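Local coordinates for protein enoyl-CoA hydratase (Mycobacterium avium subsp. paratuberculosis, PDB 4LK5) that probably acts on coenzyme A thioesters as a member of the enoyl-CoA hydratase/isomerase family, its own substrate and reaction being unestablished, at residues P139-I147 with M163-D174; P33-L41 with S47-S55. All coordinates share one frame; numbering follows the deposited sequence.

Contact 1. Residues P139-I147 with M163-D174; sequences PAAGVGVSI and MLAFTKIGLMPD
The ring of F166 lies against G142, whose CA sits over one face, 3.9 Å from the ring centroid, in a CH-pi contact. P173 CA and D174 N lie over the opposite face, so the ring is sandwiched between G142 and the backbone of its own segment, which limits its rotation. F166 CG stands beside its backbone N (chi1 -54°), which swings the ring back toward G142. G142 suits its place: its phi is positive, and a missing side chain lets the ring come close. At the ring edge stands S146 OG, which donates to D174 O at 2.8 Å, a small hydroxyl satisfying a buried carbonyl. D174 OD2 bonds Q265 of helix 254-269. Also buried, V145 CG1 meets L164 CD2 at 3.7 Å, their side chains crossing at about a right angle. The side chains of A141 and selenomethionine M163, both partly exposed, make the more open side, where backbone joins them in a single parallel bridge. M163 N bonds A140 O at 2.9 Å, and G142 N bonds M163 O at 3.0 Å. A strand running through a glycine N-cap into a buried helix is characteristic of the crotonase fold, whose oxyanion hole generally lies partly at such a helix start.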
# COMPACT_ATOMS: atom_id res chain seq x y z
N PRO C 139 -23.93 -0.91 7.10
CA PRO C 139 -23.31 -1.82 6.13
C PRO C 139 -22.95 -1.18 4.79
O PRO C 139 -23.68 -0.31 4.28
CB PRO C 139 -24.36 -2.91 5.94
CG PRO C 139 -25.16 -2.90 7.21
CD PRO C 139 -25.16 -1.47 7.70
N ALA C 140 -21.77 -1.58 4.28
CA ALA C 140 -21.31 -1.29 2.92
C ALA C 140 -20.97 -2.62 2.28
O ALA C 140 -20.14 -3.41 2.80
CB ALA C 140 -20.08 -0.39 2.94
N ALA C 141 -21.56 -2.91 1.14
CA ALA C 141 -21.32 -4.21 0.51
C ALA C 141 -21.23 -4.10 -1.00
O ALA C 141 -21.86 -3.23 -1.59
CB ALA C 141 -22.42 -5.18 0.91
N GLY C 142 -20.44 -4.97 -1.61
CA GLY C 142 -20.22 -4.93 -3.07
C GLY C 142 -19.83 -3.55 -3.59
O GLY C 142 -18.99 -2.88 -3.01
N VAL C 143 -20.44 -3.09 -4.69
CA VAL C 143 -20.06 -1.78 -5.21
C VAL C 143 -20.31 -0.65 -4.26
O VAL C 143 -19.85 0.45 -4.52
CB VAL C 143 -20.78 -1.35 -6.51
CG1 VAL C 143 -20.01 -1.83 -7.71
CG2 VAL C 143 -22.21 -1.81 -6.52
N GLY C 144 -21.08 -0.86 -3.22
CA GLY C 144 -21.24 0.17 -2.21
C GLY C 144 -19.86 0.49 -1.64
O GLY C 144 -19.49 1.66 -1.45
N VAL C 145 -19.08 -0.57 -1.44
CA VAL C 145 -17.74 -0.43 -0.92
C VAL C 145 -16.88 0.27 -1.94
O VAL C 145 -16.14 1.19 -1.60
CB VAL C 145 -17.15 -1.79 -0.54
CG1 VAL C 145 -15.69 -1.66 -0.20
CG2 VAL C 145 -17.91 -2.40 0.64
N SER C 146 -16.97 -0.15 -3.21
CA SER C 146 -16.16 0.46 -4.25
C SER C 146 -16.39 1.94 -4.30
O SER C 146 -15.46 2.72 -4.39
CB SER C 146 -16.45 -0.11 -5.62
OG SER C 146 -16.29 -1.52 -5.62
N ILE C 147 -17.64 2.34 -4.19
CA ILE C 147 -17.99 3.76 -4.22
C ILE C 147 -17.38 4.51 -3.07
O ILE C 147 -16.78 5.56 -3.28
CB ILE C 147 -19.51 3.91 -4.27
CG1 ILE C 147 -19.96 3.56 -5.68
CG2 ILE C 147 -19.97 5.30 -3.88
CD1 ILE C 147 -21.33 2.98 -5.70
N MSE C 163 -17.80 -5.09 3.26
CA MSE C 163 -17.66 -6.42 2.73
C MSE C 163 -17.75 -6.47 1.23
O MSE C 163 -18.78 -6.13 0.63
CB MSE C 163 -18.73 -7.34 3.30
CG MSE C 163 -18.43 -8.70 2.70
SE MSE C 163 -19.40 -10.03 3.72
CE MSE C 163 -21.17 -9.26 3.30
N LEU C 164 -16.67 -6.92 0.61
CA LEU C 164 -16.65 -7.17 -0.80
C LEU C 164 -17.35 -8.48 -1.09
O LEU C 164 -16.72 -9.52 -1.21
CB LEU C 164 -15.22 -7.25 -1.27
CG LEU C 164 -14.47 -5.94 -1.25
CD1 LEU C 164 -13.12 -6.18 -1.92
CD2 LEU C 164 -15.23 -4.86 -1.98
N ALA C 165 -18.67 -8.40 -1.23
CA ALA C 165 -19.54 -9.59 -1.29
C ALA C 165 -19.51 -10.32 -2.62
O ALA C 165 -19.88 -11.48 -2.68
CB ALA C 165 -20.98 -9.19 -0.98
N PHE C 166 -19.02 -9.67 -3.66
CA PHE C 166 -19.20 -10.16 -5.03
C PHE C 166 -19.12 -11.69 -5.14
O PHE C 166 -19.97 -12.36 -5.73
CB PHE C 166 -18.15 -9.54 -5.92
CG PHE C 166 -18.11 -8.05 -5.85
CD1 PHE C 166 -19.04 -7.29 -6.53
CD2 PHE C 166 -17.12 -7.41 -5.11
CE1 PHE C 166 -18.98 -5.92 -6.48
CE2 PHE C 166 -17.06 -6.04 -5.04
CZ PHE C 166 -18.00 -5.29 -5.72
N THR C 167 -18.09 -12.21 -4.54
CA THR C 167 -17.67 -13.59 -4.71
C THR C 167 -18.62 -14.62 -4.06
O THR C 167 -18.58 -15.80 -4.36
CB THR C 167 -16.21 -13.68 -4.16
OG1 THR C 167 -15.29 -13.85 -5.25
CG2 THR C 167 -16.04 -14.74 -3.12
N LYS C 168 -19.45 -14.17 -3.13
CA LYS C 168 -20.45 -15.02 -2.49
C LYS C 168 -21.59 -15.37 -3.44
O LYS C 168 -22.33 -16.30 -3.19
CB LYS C 168 -21.04 -14.33 -1.25
CG LYS C 168 -20.09 -14.40 -0.06
CD LYS C 168 -20.71 -13.90 1.25
CE LYS C 168 -20.23 -14.74 2.44
NZ LYS C 168 -19.92 -13.94 3.66
N ILE C 169 -21.69 -14.62 -4.53
CA ILE C 169 -22.76 -14.79 -5.47
C ILE C 169 -22.20 -15.02 -6.88
O ILE C 169 -22.93 -14.85 -7.87
CB ILE C 169 -23.72 -13.57 -5.46
CG1 ILE C 169 -23.00 -12.32 -5.95
CG2 ILE C 169 -24.25 -13.31 -4.05
CD1 ILE C 169 -23.93 -11.21 -6.34
N GLY C 170 -20.92 -15.39 -6.96
CA GLY C 170 -20.33 -15.79 -8.22
C GLY C 170 -19.92 -14.65 -9.13
O GLY C 170 -19.86 -14.81 -10.34
N LEU C 171 -19.65 -13.48 -8.55
CA LEU C 171 -19.08 -12.36 -9.29
C LEU C 171 -17.65 -11.98 -8.85
O LEU C 171 -17.12 -12.47 -7.87
CB LEU C 171 -19.98 -11.16 -9.16
CG LEU C 171 -21.39 -11.28 -9.76
CD1 LEU C 171 -22.11 -9.94 -9.58
CD2 LEU C 171 -21.38 -11.67 -11.23
N MSE C 172 -17.02 -11.11 -9.64
CA MSE C 172 -15.74 -10.53 -9.31
C MSE C 172 -15.94 -9.11 -8.83
O MSE C 172 -17.03 -8.55 -9.00
CB MSE C 172 -14.84 -10.62 -10.55
CG MSE C 172 -15.05 -9.43 -11.45
SE MSE C 172 -14.02 -9.61 -13.09
CE MSE C 172 -12.23 -8.86 -12.66
N PRO C 173 -14.90 -8.51 -8.22
CA PRO C 173 -15.07 -7.12 -7.79
C PRO C 173 -15.23 -6.20 -8.95
O PRO C 173 -14.56 -6.38 -9.94
CB PRO C 173 -13.76 -6.80 -7.05
CG PRO C 173 -13.13 -8.12 -6.69
CD PRO C 173 -13.75 -9.18 -7.58
N ASP C 174 -16.13 -5.24 -8.87
CA ASP C 174 -16.21 -4.27 -9.94
C ASP C 174 -16.19 -2.88 -9.31
O ASP C 174 -15.90 -2.76 -8.12
CB ASP C 174 -17.40 -4.56 -10.91
CG ASP C 174 -18.75 -4.66 -10.22
OD1 ASP C 174 -19.06 -3.83 -9.36
OD2 ASP C 174 -19.55 -5.55 -10.56

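Contact 2. Residues P33-L41 with S47-S55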
# COMPACT_ATOMS: atom_id res chain seq x y z
N PRO C 33 -33.62 14.47 -11.61
CA PRO C 33 -34.91 14.03 -11.03
C PRO C 33 -35.06 12.50 -11.00
O PRO C 33 -35.51 11.92 -11.99
CB PRO C 33 -35.93 14.66 -11.99
CG PRO C 33 -35.19 14.69 -13.31
CD PRO C 33 -33.74 14.99 -12.98
N VAL C 34 -34.67 11.85 -9.90
CA VAL C 34 -34.53 10.38 -9.92
C VAL C 34 -35.11 9.64 -8.70
O VAL C 34 -34.87 9.99 -7.55
CB VAL C 34 -33.04 9.98 -10.10
CG1 VAL C 34 -32.87 8.46 -10.08
CG2 VAL C 34 -32.45 10.57 -11.38
N ALA C 35 -35.85 8.57 -8.98
CA ALA C 35 -36.54 7.86 -7.93
C ALA C 35 -35.58 7.02 -7.09
O ALA C 35 -34.84 6.19 -7.62
CB ALA C 35 -37.62 6.98 -8.54
N GLY C 36 -35.61 7.24 -5.77
CA GLY C 36 -34.77 6.51 -4.81
C GLY C 36 -33.50 7.27 -4.45
O GLY C 36 -32.66 6.74 -3.72
N LEU C 37 -33.36 8.50 -4.95
CA LEU C 37 -32.11 9.24 -4.84
C LEU C 37 -32.32 10.74 -4.66
O LEU C 37 -32.74 11.44 -5.59
CB LEU C 37 -31.24 9.02 -6.08
CG LEU C 37 -29.89 9.75 -6.00
CD1 LEU C 37 -28.97 8.98 -5.07
CD2 LEU C 37 -29.22 9.97 -7.35
N ASP C 38 -31.94 11.24 -3.48
CA ASP C 38 -32.02 12.67 -3.18
C ASP C 38 -30.67 13.35 -3.39
O ASP C 38 -29.65 12.89 -2.87
CB ASP C 38 -32.50 12.86 -1.75
CG ASP C 38 -33.79 12.11 -1.46
OD1 ASP C 38 -34.74 12.17 -2.28
OD2 ASP C 38 -33.85 11.44 -0.40
N VAL C 39 -30.70 14.44 -4.15
CA VAL C 39 -29.54 15.29 -4.39
C VAL C 39 -29.88 16.71 -3.95
O VAL C 39 -30.96 17.21 -4.22
CB VAL C 39 -29.17 15.35 -5.89
CG1 VAL C 39 -27.93 16.21 -6.12
CG2 VAL C 39 -28.95 13.95 -6.46
N THR C 40 -28.92 17.37 -3.32
CA THR C 40 -29.12 18.64 -2.65
C THR C 40 -27.80 19.39 -2.65
O THR C 40 -26.74 18.81 -2.40
CB THR C 40 -29.51 18.39 -1.17
OG1 THR C 40 -30.87 17.94 -1.11
CG2 THR C 40 -29.34 19.64 -0.29
N LEU C 41 -27.87 20.68 -2.93
CA LEU C 41 -26.76 21.57 -2.71
C LEU C 41 -27.20 22.47 -1.58
O LEU C 41 -28.38 22.81 -1.48
CB LEU C 41 -26.46 22.36 -3.97
CG LEU C 41 -25.35 23.41 -3.88
CD1 LEU C 41 -24.04 22.78 -3.41
CD2 LEU C 41 -25.15 24.16 -5.20
N SER C 47 -24.92 17.10 -1.34
CA SER C 47 -25.17 15.80 -0.74
C SER C 47 -25.85 14.92 -1.74
O SER C 47 -26.57 15.38 -2.61
CB SER C 47 -26.04 15.86 0.53
OG SER C 47 -25.62 16.87 1.43
N VAL C 48 -25.61 13.64 -1.60
CA VAL C 48 -26.12 12.67 -2.50
C VAL C 48 -26.50 11.51 -1.60
O VAL C 48 -25.65 10.91 -0.95
CB VAL C 48 -25.05 12.30 -3.55
CG1 VAL C 48 -25.43 11.03 -4.28
CG2 VAL C 48 -24.89 13.42 -4.57
N THR C 49 -27.79 11.20 -1.55
CA THR C 49 -28.28 10.27 -0.57
C THR C 49 -29.21 9.24 -1.21
O THR C 49 -30.27 9.57 -1.74
CB THR C 49 -28.97 11.04 0.56
OG1 THR C 49 -28.15 12.17 0.92
CG2 THR C 49 -29.21 10.14 1.78
N ILE C 50 -28.76 7.98 -1.18
CA ILE C 50 -29.54 6.85 -1.70
C ILE C 50 -30.68 6.66 -0.70
O ILE C 50 -30.48 6.88 0.50
CB ILE C 50 -28.69 5.56 -1.82
CG1 ILE C 50 -27.44 5.80 -2.69
CG2 ILE C 50 -29.49 4.42 -2.42
CD1 ILE C 50 -26.44 4.65 -2.68
N ASN C 51 -31.87 6.28 -1.20
CA ASN C 51 -33.09 6.26 -0.39
C ASN C 51 -33.97 5.04 -0.65
O ASN C 51 -35.18 5.13 -0.85
CB ASN C 51 -33.89 7.55 -0.64
CG ASN C 51 -34.69 7.99 0.57
OD1 ASN C 51 -35.09 7.18 1.41
ND2 ASN C 51 -34.90 9.31 0.68
N ARG C 52 -33.35 3.89 -0.64
CA ARG C 52 -34.07 2.65 -0.78
C ARG C 52 -33.89 1.84 0.50
O ARG C 52 -33.44 0.69 0.48
CB ARG C 52 -33.56 1.97 -2.05
CG ARG C 52 -33.92 2.80 -3.30
CD ARG C 52 -33.17 2.40 -4.58
NE ARG C 52 -33.00 0.96 -4.76
CZ ARG C 52 -33.97 0.11 -5.12
NH1 ARG C 52 -35.21 0.54 -5.32
NH2 ARG C 52 -33.70 -1.18 -5.27
N PRO C 53 -34.26 2.46 1.64
CA PRO C 53 -33.96 1.89 2.96
C PRO C 53 -34.43 0.45 3.07
O PRO C 53 -33.66 -0.42 3.48
CB PRO C 53 -34.72 2.80 3.93
CG PRO C 53 -35.72 3.55 3.12
CD PRO C 53 -35.11 3.66 1.75
N ASP C 54 -35.69 0.23 2.73
CA ASP C 54 -36.28 -1.11 2.55
C ASP C 54 -35.27 -2.25 2.14
O ASP C 54 -35.29 -3.33 2.72
CB ASP C 54 -37.46 -0.99 1.55
CG ASP C 54 -37.32 0.24 0.59
OD1 ASP C 54 -37.54 1.40 1.02
OD2 ASP C 54 -36.96 0.03 -0.59
N SER C 55 -34.41 -2.00 1.16
CA SER C 55 -33.43 -3.00 0.67
C SER C 55 -31.96 -2.67 1.04
O SER C 55 -31.02 -3.30 0.53
CB SER C 55 -33.54 -3.16 -0.86
OG SER C 55 -33.24 -1.95 -1.54
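D38 and T49 face each other as a hydrogen-bonded pair, D38 N giving to T49 O at 2.9 Å and T49 N to D38 O at 2.8 Å; T40 and S47 form the next. These backbone bonds carry most of the pairing between strands 37-41 and 47-50, which run antiparallel with their axes 4.8 Å apart. Beyond the strand ends the ladder gains one more bond, from N51 N to G36 O. G36 is the third residue of a type II turn from V34 to L37, at backbone angles that call for glycine, and its bare CA also lets R52 CG pack at 4.1 Å while R52 NE turns to S58 O.

The polar side-chain contact is a single one. N51 ND2 donates to the syn side of D38 OD2 at 2.6 Å, with carboxylate and amide planes almost perpendicular (89°). D38 reaches it because CG stands beside its own backbone N, chi1 -53°.

Apolar contacts occupy the face bearing L37, V39, V48 and I50. With CG anti to N (chi1 -178°), L37 sends CD1 over to the neighbouring strand, to V48 CG1, 4.2 Å away, and to I50 CG1. Beta-branched V39, V48 and I50 suit extended backbone. L37 and V48 turn to I67 and M71 of helix 61-76 and I50 to the loop at N57 and L59, while V39 on the same face stays exposed.

D38, T40, S47 and T49 give the other face a polar character compatible with water. Such a division of polar and apolar faces fits an amphipathic hairpin at the edge of the sheet.

How the contacts relate
Contact 2 closes along the chain before contact 1 opens, and the two do not touch: their centres are 20 Å apart, their nearest atoms about 6 Å. L59 bridges them, packing on I50 of contact 2 and on I147 of contact 1. The loop after strand 82-87 does likewise, since S93 shares a backbone bond with A141 and S94 OG bonds S55 O. In the crotonase family this loop and the start of the helix at 143-150 generally frame the oxyanion hole, so contact 1 probably borders the active site directly. Contact 2 forms the edge of the larger sheet, its 47-55 segment leading toward that same loop.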